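Local atomic coordinates of Pdx2 protein (Plasmodium falciparum, PDB entry 2ABW), a protein that hydrolyses glutamine to glutamate and ammonia, the ammonia being channelled to the active site of its partner Pdx1 for the making of pyridoxal 5'-phosphate. Residues Gly114-Ile119 against Val185-Cys190; Gly89-Ser94 against Asn108-Gly113. All coordinates share one frame; numbering follows the deposited sequence.

Both contacts lie in the core of a class I glutamine amidotransferase fold, their centres 10 Å apart, and they join directly: Leu115 N of interaction 1 is 2.8 Å from Leu93 O of interaction 2, a probable hydrogen bond joining the residue just before strand 94-98 to the first residue of strand 115-120. Two residues further along strand 115-120, Ile117 CD1 packs 3.3 Å from Ser94 OG. Interaction 2 ties the helix that follows the nucleophile Cys87 to the loop 108-113, and its Phe110 side chain comes within about 3 Å of that of Ser54, a glutamine-binding residue. Interaction 1 is set off from the active site, the side chain of Leu115 being about 11 Å from that of Cys87, and joins the small sheet to the large one.

Interaction 1. Residues Gly114-Ile119 against Val185-Cys190; sequences GLDITI and VEQNNC
Leu115 and Asp116 meet Gln187 where the first residues of strand 115-120, the middle strand of the small three-stranded sheet, approach the end of strand 180-187 in the large mixed sheet of this glutaminase. The short strand axes come within 7.4 Å at 139°, and the direct hydrogen bonds across the contact both use the Gln187 side chain rather than running from backbone to backbone. With CG anti to the backbone N (chi1 -175°) and the chain extended beyond it, Gln187 presents both ends of its amide to Asp116. Gln187 OE1 accepts from Asp116 N at 2.7 Å, with the donor in the carbonyl plane. Gln187 NE2 gives a nearly straight bond to Asp116 OD2 (3.0 Å); the oxygen lies in the amide plane but is itself met from above its carboxylate, the two planes standing 71° apart. Two bonds to one residue fix the amide's rotation, and a further bond from NE2 to Glu165 reinforces it.

Next to these bonds the two Leu115 methyls take different partners: Leu115 CD2 rests 3.7 Å from Cys190 CB, while Leu115 CD1 lies 3.9 Å from Val185 CG2. The same valine methyl meets Ile117 CD1 tip to tip, and Ile161 of the neighbouring strand packs on both residues.

A type II' turn from Gln187 to Cys190 brings the chain back, closed by reciprocal backbone bonds between those two residues. At its exposed corner a water donates to Gly114 O (2.7 Å) and accepts from Asn188 ND2 (3.1 Å).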
loop_
_atom_site.group_PDB
_atom_site.type_symbol
_atom_site.label_atom_id
_atom_site.label_comp_id
_atom_site.label_asym_id
_atom_site.label_seq_id
_atom_site.Cartn_x
_atom_site.Cartn_y
_atom_site.Cartn_z
ATOM N N GLY A 114 0.988 10.689 -2.144
ATOM C CA GLY A 114 2.148 9.868 -2.584
ATOM C C GLY A 114 1.888 9.219 -3.949
ATOM O O GLY A 114 2.797 8.977 -4.701
ATOM N N LEU A 115 0.626 8.914 -4.229
ATOM C CA LEU A 115 0.214 8.416 -5.556
ATOM C C LEU A 115 -0.710 9.441 -6.227
ATOM O O LEU A 115 -1.798 9.731 -5.672
ATOM C CB LEU A 115 -0.531 7.070 -5.381
ATOM C CG LEU A 115 0.324 5.933 -4.810
ATOM C CD1 LEU A 115 -0.552 4.774 -4.509
ATOM C CD2 LEU A 115 1.452 5.627 -5.735
ATOM N N ASP A 116 -0.271 9.935 -7.351
ATOM C CA ASP A 116 -1.062 10.962 -8.121
ATOM C C ASP A 116 -2.105 10.238 -8.950
ATOM O O ASP A 116 -2.002 10.110 -10.160
ATOM C CB ASP A 116 -0.196 11.900 -8.885
ATOM C CG ASP A 116 0.619 12.822 -7.944
ATOM O OD1 ASP A 116 0.213 13.090 -6.759
ATOM O OD2 ASP A 116 1.731 13.174 -8.366
ATOM N N ILE A 117 -3.129 9.761 -8.219
ATOM C CA ILE A 117 -4.246 9.061 -8.822
ATOM C C ILE A 117 -5.544 9.510 -8.168
ATOM O O ILE A 117 -5.592 10.037 -7.101
ATOM C CB ILE A 117 -4.115 7.534 -8.615
ATOM C CG1 ILE A 117 -4.240 7.117 -7.121
ATOM C CG2 ILE A 117 -2.821 7.045 -9.268
ATOM C CD1 ILE A 117 -3.948 5.631 -6.819
ATOM N N THR A 118 -6.641 9.271 -8.882
ATOM C CA THR A 118 -7.966 9.376 -8.310
ATOM C C THR A 118 -8.505 8.003 -8.073
ATOM O O THR A 118 -8.483 7.121 -8.966
ATOM C CB THR A 118 -8.932 10.042 -9.318
ATOM O OG1 THR A 118 -8.468 11.360 -9.612
ATOM C CG2 THR A 118 -10.320 10.121 -8.849
ATOM N N ILE A 119 -8.915 7.746 -6.851
ATOM C CA ILE A 119 -9.392 6.438 -6.453
ATOM C C ILE A 119 -10.825 6.536 -5.859
ATOM O O ILE A 119 -11.169 7.572 -5.210
ATOM C CB ILE A 119 -8.435 5.822 -5.468
ATOM C CG1 ILE A 119 -8.608 4.315 -5.374
ATOM C CG2 ILE A 119 -8.581 6.536 -4.069
ATOM C CD1 ILE A 119 -7.431 3.660 -4.592
ATOM N N VAL A 185 -0.065 0.320 -8.763
ATOM C CA VAL A 185 0.675 1.469 -9.305
ATOM C C VAL A 185 1.894 1.721 -8.446
ATOM O O VAL A 185 1.906 1.356 -7.251
ATOM C CB VAL A 185 -0.189 2.758 -9.324
ATOM C CG1 VAL A 185 -1.277 2.611 -10.420
ATOM C CG2 VAL A 185 -0.818 3.126 -8.001
ATOM N N GLU A 186 2.872 2.376 -9.031
ATOM C CA GLU A 186 4.075 2.731 -8.292
ATOM C C GLU A 186 4.481 4.130 -8.705
ATOM O O GLU A 186 4.512 4.460 -9.906
ATOM C CB GLU A 186 5.168 1.682 -8.597
ATOM C CG GLU A 186 6.437 1.864 -7.712
ATOM C CD GLU A 186 7.368 0.654 -7.790
ATOM O OE1 GLU A 186 7.210 -0.161 -8.746
ATOM O OE2 GLU A 186 8.306 0.556 -7.016
ATOM N N GLN A 187 4.864 4.957 -7.759
ATOM C CA GLN A 187 5.272 6.341 -8.078
ATOM C C GLN A 187 6.366 6.694 -7.067
ATOM O O GLN A 187 6.067 6.739 -5.884
ATOM C CB GLN A 187 4.142 7.350 -7.935
ATOM C CG GLN A 187 4.578 8.755 -8.398
ATOM C CD GLN A 187 3.498 9.729 -8.335
ATOM O OE1 GLN A 187 2.336 9.396 -7.993
ATOM N NE2 GLN A 187 3.860 11.010 -8.612
ATOM N N ASN A 188 7.585 6.883 -7.577
ATOM C CA ASN A 188 8.705 7.239 -6.693
ATOM C C ASN A 188 8.763 6.159 -5.592
ATOM O O ASN A 188 8.724 4.960 -5.936
ATOM C CB ASN A 188 8.558 8.631 -6.133
ATOM C CG ASN A 188 8.414 9.716 -7.177
ATOM O OD1 ASN A 188 9.247 9.808 -8.037
ATOM N ND2 ASN A 188 7.301 10.496 -7.120
ATOM N N ASN A 189 8.769 6.554 -4.315
ATOM C CA ASN A 189 8.862 5.636 -3.205
ATOM C C ASN A 189 7.584 4.921 -2.756
ATOM O O ASN A 189 7.575 4.173 -1.761
ATOM C CB ASN A 189 9.452 6.359 -1.997
ATOM C CG ASN A 189 8.695 7.599 -1.624
ATOM O OD1 ASN A 189 8.503 8.478 -2.455
ATOM N ND2 ASN A 189 8.279 7.732 -0.317
ATOM N N CYS A 190 6.486 5.145 -3.480
ATOM C CA CYS A 190 5.168 4.651 -3.142
ATOM C C CYS A 190 4.636 3.548 -4.033
ATOM O O CYS A 190 4.729 3.630 -5.245
ATOM C CB CYS A 190 4.153 5.787 -3.201
ATOM S SG CYS A 190 4.560 7.171 -2.059
HETATM O O HOH W 1 5.241 10.064 -4.850
#

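Interaction 2. Residues Gly89-Ser94 against Asn108-Gly113; sequences GCILLS and NKFSFG
Helix 88-92, which follows the nucleophile Cys87 as in other class I amidotransferases, packs against the loop leading into strand 115-120, and Leu92 is the chief point of contact. Leu92 O accepts from Phe112 N at 2.7 Å, with the donor in the carbonyl plane, and weakly from Gly113 N. Ser111 is modelled in two conformers; in the one described, Ser111 OG lies 2.8 Å from Leu92 O and 2.6 Å from Ser94 O, and its single proton could go to either. In that conformer Ser111 OG also accepts from Gly113 N (2.8 Å), closing an ST turn.

The Leu92 side chain fits between two phenylalanines. Leu92 CD2 sits over one face of the Phe110 ring, 3.9 Å from the centroid and 25° off the normal, a CH-pi contact, while Ile91 CG2 meets that ring at its edge. Leu92 CB packs 3.7 Å from Phe112 CD2, and the Phe112 ring in turn meets Tyr69 of helix 63-77.

The buried Leu92 carbonyl thus has one firm donor from the loop, one weak one and possibly the Ser111 hydroxyl, consistent with hydrogen bonding and packing together holding the loop where Phe110 lies beside glutamine-binding Ser54.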
loop_
_atom_site.group_PDB
_atom_site.type_symbol
_atom_site.label_atom_id
_atom_site.label_comp_id
_atom_site.label_asym_id
_atom_site.label_seq_id
_atom_site.Cartn_x
_atom_site.Cartn_y
_atom_site.Cartn_z
ATOM N N GLY A 89 -4.876 1.455 2.608
ATOM C CA GLY A 89 -3.668 2.235 2.525
ATOM C C GLY A 89 -3.568 2.814 1.150
ATOM O O GLY A 89 -2.941 3.846 0.970
ATOM N N CYS A 90 -3.973 2.068 0.125
ATOM C CA CYS A 90 -3.882 2.605 -1.249
ATOM C C CYS A 90 -4.736 3.835 -1.318
ATOM O O CYS A 90 -4.301 4.828 -1.901
ATOM C CB CYS A 90 -4.315 1.563 -2.286
ATOM S SG CYS A 90 -3.906 2.012 -3.967
ATOM N N ILE A 91 -5.931 3.813 -0.747
ATOM C CA ILE A 91 -6.815 4.997 -0.743
ATOM C C ILE A 91 -6.093 6.202 -0.074
ATOM O O ILE A 91 -6.069 7.304 -0.640
ATOM C CB ILE A 91 -8.129 4.715 -0.058
ATOM C CG1 ILE A 91 -8.931 3.742 -0.922
ATOM C CG2 ILE A 91 -8.895 6.027 0.164
ATOM C CD1 ILE A 91 -10.198 3.281 -0.268
ATOM N N LEU A 92 -5.464 5.928 1.055
ATOM C CA LEU A 92 -4.831 6.975 1.858
ATOM C C LEU A 92 -3.516 7.475 1.264
ATOM O O LEU A 92 -2.972 8.456 1.746
ATOM C CB LEU A 92 -4.617 6.494 3.270
ATOM C CG LEU A 92 -5.913 6.307 4.071
ATOM C CD1 LEU A 92 -5.597 5.662 5.425
ATOM C CD2 LEU A 92 -6.682 7.622 4.185
ATOM N N LEU A 93 -2.986 6.882 0.233
ATOM C CA LEU A 93 -1.865 7.476 -0.572
ATOM C C LEU A 93 -2.340 8.323 -1.761
ATOM O O LEU A 93 -1.555 8.939 -2.492
ATOM C CB LEU A 93 -0.931 6.406 -1.084
ATOM C CG LEU A 93 -0.215 5.561 -0.045
ATOM C CD1 LEU A 93 0.669 4.460 -0.623
ATOM C CD2 LEU A 93 0.726 6.540 0.847
ATOM N N SER A 94 -3.636 8.213 -2.053
ATOM C CA SER A 94 -4.127 8.756 -3.262
ATOM C C SER A 94 -4.356 10.279 -3.196
ATOM O O SER A 94 -4.781 10.826 -2.181
ATOM C CB SER A 94 -5.400 8.072 -3.740
ATOM O OG SER A 94 -5.153 6.707 -3.945
ATOM N N ASN A 108 -8.971 18.306 3.745
ATOM C CA ASN A 108 -7.967 18.018 2.784
ATOM C C ASN A 108 -6.756 17.408 3.461
ATOM O O ASN A 108 -5.769 17.139 2.775
ATOM C CB ASN A 108 -7.627 19.222 1.864
ATOM C CG ASN A 108 -6.985 20.362 2.573
ATOM O OD1 ASN A 108 -6.911 21.493 2.035
ATOM N ND2 ASN A 108 -6.525 20.127 3.754
ATOM N N LYS A 109 -6.874 17.088 4.758
ATOM C CA LYS A 109 -5.825 16.315 5.405
ATOM C C LYS A 109 -6.230 14.839 5.509
ATOM O O LYS A 109 -5.629 14.138 6.271
ATOM C CB LYS A 109 -5.450 16.908 6.777
ATOM C CG LYS A 109 -4.661 18.287 6.766
ATOM C CD LYS A 109 -4.017 18.729 8.138
ATOM C CE LYS A 109 -2.896 17.773 8.748
ATOM N NZ LYS A 109 -2.547 17.827 10.327
ATOM N N PHE A 110 -7.205 14.390 4.749
ATOM C CA PHE A 110 -7.576 12.981 4.757
ATOM C C PHE A 110 -6.467 12.030 4.252
ATOM O O PHE A 110 -6.090 11.099 4.954
ATOM C CB PHE A 110 -8.806 12.710 3.914
ATOM C CG PHE A 110 -9.292 11.286 3.972
ATOM C CD1 PHE A 110 -10.003 10.842 5.090
ATOM C CD2 PHE A 110 -9.178 10.423 2.875
ATOM C CE1 PHE A 110 -10.499 9.531 5.128
ATOM C CE2 PHE A 110 -9.688 9.115 2.911
ATOM C CZ PHE A 110 -10.331 8.686 4.020
ATOM N N SER A 111 -6.030 12.211 3.006
ATOM C CA SER A 111 -4.981 11.410 2.447
ATOM C C SER A 111 -3.581 11.832 2.954
ATOM O O SER A 111 -3.321 13.018 3.250
ATOM C CB SER A 111 -4.959 11.537 0.941
ATOM O OG SER A 111 -3.996 10.703 0.326
ATOM N N PHE A 112 -2.718 10.819 3.016
ATOM C CA PHE A 112 -1.237 11.042 3.213
ATOM C C PHE A 112 -0.623 11.512 1.937
ATOM O O PHE A 112 0.490 12.096 1.969
ATOM C CB PHE A 112 -0.486 9.806 3.700
ATOM C CG PHE A 112 -1.058 9.114 4.869
ATOM C CD1 PHE A 112 -1.130 9.701 6.109
ATOM C CD2 PHE A 112 -1.441 7.786 4.771
ATOM C CE1 PHE A 112 -1.648 9.064 7.214
ATOM C CE2 PHE A 112 -1.941 7.154 5.821
ATOM C CZ PHE A 112 -2.085 7.774 7.087
ATOM N N GLY A 113 -1.245 11.229 0.794
ATOM C CA GLY A 113 -0.633 11.515 -0.519
ATOM C C GLY A 113 0.481 10.527 -0.884
ATOM O O GLY A 113 0.822 9.656 -0.067
#